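Local coordinates for CurF (Lyngbya majuscula, PDB 2Q35), which probably catalyses, through its crotonase-family ECH2 domain, the decarboxylation step of polyketide chain beta-branching, at residues 58-63 with 96-101; 100-105 with 120-125. The protein carries 1 engineered substitution. All blocks are in the same frame, centred on the assembly; numbering follows the deposited sequence.

Contact 1. Residues 58-63 with 96-101; sequences NYFSSG and AMQGHS
Phe-60 lays one face of its ring over the side chain of Met-97. Met-97 CG sits almost on the ring normal, 3.6 Å from the Phe-60 ring centroid, a CH-pi contact, and the extended chi2 (-164°) of Met-97 carries SD over the same face, a Met-aromatic contact. Phe-60 reaches this place because its CG is anti to the backbone N (chi1 174°). Ser-101 OG lies 3.3 Å from Phe-60 CD2, and this buried hydroxyl has no hydrogen-bond partner in the model. Where Phe-60 leaves the backbone, Gln-98 folds back at chi2 and sends NE2 to Tyr-59 O (3.0 Å). The oxygen lies in the amide plane of Gln-98, but the donor stands above the carbonyl plane of Tyr-59; NE2 also binds Gly-57 O, and OE1 takes Gly-55 N, which fixes the amide's rotation. On the sheet face that carries Tyr-59 and His-100, the two rings form an offset edge-to-face pair with planes at 71°, the imidazole turning its edge to the phenol face. Asn-58 O lies over the imidazole face, 3.0 Å from His-100 CD2, while accepting a hydrogen bond from the backbone N-H of His-100. His-100 O is gripped by two donors, Phe-60 N at 2.8 Å and Ser-61 N at 3.2 Å. This doubled acceptor marks a beta bulge, since the parallel register moves by one residue between the Tyr-59/His-100 and Ser-61/Ser-101 bridges. The bulge joins strand 100-102 to the corner at Phe-60, from which the chain runs on toward helix 66-73; as in other crotonases, the loop there probably supplies an oxyanion-hole N-H.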
loop_
_atom_site.group_PDB
_atom_site.type_symbol
_atom_site.label_atom_id
_atom_site.label_comp_id
_atom_site.label_asym_id
_atom_site.label_seq_id
_atom_site.Cartn_x
_atom_site.Cartn_y
_atom_site.Cartn_z
ATOM N N ASN A 58 14.785 -2.977 27.495
ATOM C CA ASN A 58 13.716 -3.744 26.852
ATOM C C ASN A 58 12.565 -2.900 26.313
ATOM O O ASN A 58 11.609 -3.471 25.787
ATOM C CB ASN A 58 13.137 -4.759 27.836
ATOM C CG ASN A 58 14.076 -5.927 28.094
ATOM O OD1 ASN A 58 14.865 -6.305 27.226
ATOM N ND2 ASN A 58 13.990 -6.499 29.283
ATOM N N TYR A 59 12.656 -1.577 26.469
ATOM C CA TYR A 59 11.527 -0.678 26.190
ATOM C C TYR A 59 11.883 0.448 25.245
ATOM O O TYR A 59 12.862 1.185 25.465
ATOM C CB TYR A 59 10.995 -0.060 27.483
ATOM C CG TYR A 59 10.483 -1.080 28.445
ATOM C CD1 TYR A 59 9.206 -1.599 28.307
ATOM C CD2 TYR A 59 11.299 -1.554 29.464
ATOM C CE1 TYR A 59 8.737 -2.578 29.192
ATOM C CE2 TYR A 59 10.848 -2.524 30.356
ATOM C CZ TYR A 59 9.573 -3.034 30.202
ATOM O OH TYR A 59 9.132 -3.977 31.103
ATOM N N PHE A 60 11.078 0.575 24.195
ATOM C CA PHE A 60 11.108 1.783 23.401
ATOM C C PHE A 60 10.186 2.818 24.073
ATOM O O PHE A 60 10.654 3.833 24.574
ATOM C CB PHE A 60 10.721 1.538 21.929
ATOM C CG PHE A 60 10.603 2.822 21.131
ATOM C CD1 PHE A 60 11.746 3.484 20.723
ATOM C CD2 PHE A 60 9.336 3.391 20.830
ATOM C CE1 PHE A 60 11.671 4.692 19.964
ATOM C CE2 PHE A 60 9.250 4.612 20.101
ATOM C CZ PHE A 60 10.426 5.255 19.677
ATOM N N SER A 61 8.878 2.539 24.087
ATOM C CA SER A 61 7.906 3.411 24.756
ATOM C C SER A 61 6.652 2.651 25.167
ATOM O O SER A 61 6.074 1.912 24.369
ATOM C CB SER A 61 7.534 4.583 23.837
ATOM O OG SER A 61 6.512 5.362 24.467
ATOM N N SER A 62 6.238 2.840 26.423
ATOM C CA SER A 62 5.075 2.135 26.982
ATOM C C SER A 62 3.786 2.956 26.847
ATOM O O SER A 62 2.713 2.493 27.229
ATOM C CB SER A 62 5.319 1.748 28.457
ATOM O OG SER A 62 6.410 0.836 28.554
ATOM N N GLY A 63 3.884 4.148 26.261
ATOM C CA GLY A 63 2.681 4.977 26.103
ATOM C C GLY A 63 2.034 5.343 27.427
ATOM O O GLY A 63 2.723 5.499 28.451
ATOM N N ALA A 96 14.335 4.068 16.385
ATOM C CA ALA A 96 15.033 2.776 16.598
ATOM C C ALA A 96 14.349 2.087 17.773
ATOM O O ALA A 96 14.674 2.319 18.942
ATOM C CB ALA A 96 16.531 3.000 16.871
ATOM N N MET A 97 13.323 1.307 17.460
ATOM C CA MET A 97 12.499 0.717 18.495
ATOM C C MET A 97 13.160 -0.616 18.900
ATOM O O MET A 97 12.733 -1.689 18.477
ATOM C CB MET A 97 11.067 0.548 18.016
ATOM C CG MET A 97 10.436 1.862 17.577
ATOM S SD MET A 97 8.621 1.791 17.451
ATOM C CE MET A 97 8.402 0.304 16.466
ATOM N N GLN A 98 14.188 -0.494 19.730
ATOM C CA GLN A 98 14.992 -1.670 20.152
ATOM C C GLN A 98 14.269 -2.516 21.197
ATOM O O GLN A 98 14.700 -3.641 21.517
ATOM C CB GLN A 98 16.375 -1.210 20.656
ATOM C CG GLN A 98 16.525 -0.901 22.168
ATOM C CD GLN A 98 15.488 0.061 22.745
ATOM O OE1 GLN A 98 14.996 0.986 22.066
ATOM N NE2 GLN A 98 15.132 -0.165 24.005
ATOM N N GLY A 99 13.235 -1.928 21.784
ATOM C CA GLY A 99 12.389 -2.543 22.801
ATOM C C GLY A 99 10.905 -2.493 22.478
ATOM O O GLY A 99 10.504 -2.187 21.350
ATOM N N HIS A 100 10.085 -2.829 23.468
ATOM C CA HIS A 100 8.663 -2.967 23.245
ATOM C C HIS A 100 8.092 -1.574 22.979
ATOM O O HIS A 100 8.630 -0.569 23.461
ATOM C CB HIS A 100 7.979 -3.482 24.500
ATOM C CG HIS A 100 8.581 -4.735 25.057
ATOM N ND1 HIS A 100 8.664 -5.906 24.336
ATOM C CD2 HIS A 100 9.071 -5.012 26.287
ATOM C CE1 HIS A 100 9.207 -6.848 25.092
ATOM N NE2 HIS A 100 9.477 -6.327 26.276
ATOM N N SER A 101 6.984 -1.550 22.249
ATOM C CA SER A 101 6.220 -0.292 22.070
ATOM C C SER A 101 4.729 -0.577 22.169
ATOM O O SER A 101 4.187 -1.351 21.364
ATOM C CB SER A 101 6.533 0.298 20.693
ATOM O OG SER A 101 7.921 0.449 20.477
#

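Contact 2. Residues 100-105 with 120-125; sequences HSFGGG and ESVYAT
With CG anti to its own carbonyl carbon (chi1 -53°) and the imidazole twisted to chi2 -59°, His-100 presents ND1 to the neighbouring strand; a similar first torsion in Phe-102 (-59°) brings its ring against Val-122. Val-122 N donates to His-100 ND1 at 2.9 Å, meeting the imidazole edge within the ring plane, so a side chain here takes the place of a backbone acceptor at the start of the parallel pairing. With His-100 replaced by an alanine, the Val-122 N-H would probably lose its acceptor and the start of the pairing would be less firmly held. Farther along, backbone bonds follow parallel register: Ser-101 N to Val-122 O, Ala-124 N to Ser-101 O, and Gly-103 N to Ala-124 O. Strands 100-102 and 122-124, nearly parallel in direction, belong to the small sheet set against the larger one in the crotonase spiral, and Gly-103 is the N-cap of helix 104-110. On one face Phe-102 CE2 presses on Val-122 CG1 at 3.4 Å, while Ala-124 CB lies at the edge of the ring. On the other, the Tyr-123 ring turns its edge to Ser-101, CE1 lying 3.5 Å from Ser-101 OG, and its hydroxyl binds Met-97 O and Ser-118 N.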
loop_
_atom_site.group_PDB
_atom_site.type_symbol
_atom_site.label_atom_id
_atom_site.label_comp_id
_atom_site.label_asym_id
_atom_site.label_seq_id
_atom_site.Cartn_x
_atom_site.Cartn_y
_atom_site.Cartn_z
ATOM N N HIS A 100 10.085 -2.829 23.468
ATOM C CA HIS A 100 8.663 -2.967 23.245
ATOM C C HIS A 100 8.092 -1.574 22.979
ATOM O O HIS A 100 8.630 -0.569 23.461
ATOM C CB HIS A 100 7.979 -3.482 24.500
ATOM C CG HIS A 100 8.581 -4.735 25.057
ATOM N ND1 HIS A 100 8.664 -5.906 24.336
ATOM C CD2 HIS A 100 9.071 -5.012 26.287
ATOM C CE1 HIS A 100 9.207 -6.848 25.092
ATOM N NE2 HIS A 100 9.477 -6.327 26.276
ATOM N N SER A 101 6.984 -1.550 22.249
ATOM C CA SER A 101 6.220 -0.292 22.070
ATOM C C SER A 101 4.729 -0.577 22.169
ATOM O O SER A 101 4.187 -1.351 21.364
ATOM C CB SER A 101 6.533 0.298 20.693
ATOM O OG SER A 101 7.921 0.449 20.477
ATOM N N PHE A 102 4.061 0.063 23.142
ATOM C CA PHE A 102 2.656 -0.206 23.417
ATOM C C PHE A 102 1.820 1.063 23.256
ATOM O O PHE A 102 2.189 2.116 23.785
ATOM C CB PHE A 102 2.469 -0.677 24.856
ATOM C CG PHE A 102 3.232 -1.936 25.197
ATOM C CD1 PHE A 102 4.313 -1.874 26.058
ATOM C CD2 PHE A 102 2.846 -3.158 24.681
ATOM C CE1 PHE A 102 5.033 -3.019 26.399
ATOM C CE2 PHE A 102 3.552 -4.319 25.027
ATOM C CZ PHE A 102 4.655 -4.234 25.886
ATOM N N GLY A 103 0.697 0.937 22.554
ATOM C CA GLY A 103 -0.312 2.006 22.452
ATOM C C GLY A 103 0.264 3.267 21.842
ATOM O O GLY A 103 0.858 3.218 20.757
ATOM N N GLY A 104 0.137 4.374 22.574
ATOM C CA GLY A 104 0.754 5.634 22.160
ATOM C C GLY A 104 2.248 5.499 21.908
ATOM O O GLY A 104 2.831 6.254 21.109
ATOM N N GLY A 105 2.888 4.544 22.596
ATOM C CA GLY A 105 4.328 4.330 22.416
ATOM C C GLY A 105 4.666 3.753 21.046
ATOM O O GLY A 105 5.725 4.044 20.483
ATOM N N GLU A 120 12.657 -9.545 18.778
ATOM C CA GLU A 120 12.294 -10.200 20.042
ATOM C C GLU A 120 11.251 -9.436 20.852
ATOM O O GLU A 120 10.619 -10.000 21.752
ATOM C CB GLU A 120 13.544 -10.398 20.914
ATOM C CG GLU A 120 14.608 -11.338 20.337
ATOM C CD GLU A 120 15.553 -10.659 19.346
ATOM O OE1 GLU A 120 15.412 -9.436 19.101
ATOM O OE2 GLU A 120 16.440 -11.370 18.806
ATOM N N SER A 121 11.080 -8.157 20.536
ATOM C CA SER A 121 10.218 -7.286 21.338
ATOM C C SER A 121 8.786 -7.371 20.874
ATOM O O SER A 121 8.500 -7.910 19.800
ATOM C CB SER A 121 10.745 -5.859 21.280
ATOM O OG SER A 121 12.075 -5.831 21.781
ATOM N N VAL A 122 7.889 -6.808 21.682
ATOM C CA VAL A 122 6.471 -6.890 21.464
ATOM C C VAL A 122 5.937 -5.497 21.108
ATOM O O VAL A 122 6.412 -4.509 21.653
ATOM C CB VAL A 122 5.813 -7.541 22.737
ATOM C CG1 VAL A 122 4.519 -6.946 23.117
ATOM C CG2 VAL A 122 5.749 -9.069 22.530
ATOM N N TYR A 123 4.981 -5.467 20.183
ATOM C CA TYR A 123 4.371 -4.207 19.675
ATOM C C TYR A 123 2.852 -4.344 19.670
ATOM O O TYR A 123 2.311 -5.364 19.262
ATOM C CB TYR A 123 4.912 -3.904 18.259
ATOM C CG TYR A 123 6.421 -3.806 18.282
ATOM C CD1 TYR A 123 7.056 -2.639 18.680
ATOM C CD2 TYR A 123 7.210 -4.940 18.030
ATOM C CE1 TYR A 123 8.442 -2.553 18.767
ATOM C CE2 TYR A 123 8.582 -4.869 18.121
ATOM C CZ TYR A 123 9.193 -3.694 18.498
ATOM O OH TYR A 123 10.557 -3.599 18.615
ATOM N N ALA A 124 2.132 -3.296 20.094
ATOM C CA ALA A 124 0.675 -3.419 20.161
ATOM C C ALA A 124 0.033 -2.036 20.046
ATOM O O ALA A 124 0.575 -1.079 20.583
ATOM C CB ALA A 124 0.233 -4.037 21.470
ATOM N N THR A 125 -1.107 -1.967 19.355
ATOM C CA THR A 125 -2.031 -0.825 19.484
ATOM C C THR A 125 -3.089 -1.427 20.403
ATOM O O THR A 125 -4.028 -2.085 19.933
ATOM C CB THR A 125 -2.679 -0.421 18.136
ATOM O OG1 THR A 125 -3.173 -1.576 17.449
ATOM C CG2 THR A 125 -1.699 0.305 17.208
#

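How the contacts relate
Segments 58-63 and 120-125 lie against strand 100-102, which both contacts use; contacts 1 and 2 share His-100 and Ser-101, and their centres are about 6 Å apart. The backbone pairing of contact 1 carries on into contact 2 where Ser-61 O lies 3.0 Å from Phe-102 N, a probable hydrogen bond. Tyr-123 OH lies 3.1 Å from Gly-99 O and also near Met-97 O, two carbonyls that would compete for its single proton. The ends of 58-63 and 100-105 converge, with Gly-63 CA and Gly-104 CA 4.4 Å apart. In crotonases, N-H groups equivalent to those just after 58-63 and at the start of helix 104-110 form the oxyanion hole, which both contacts probably border.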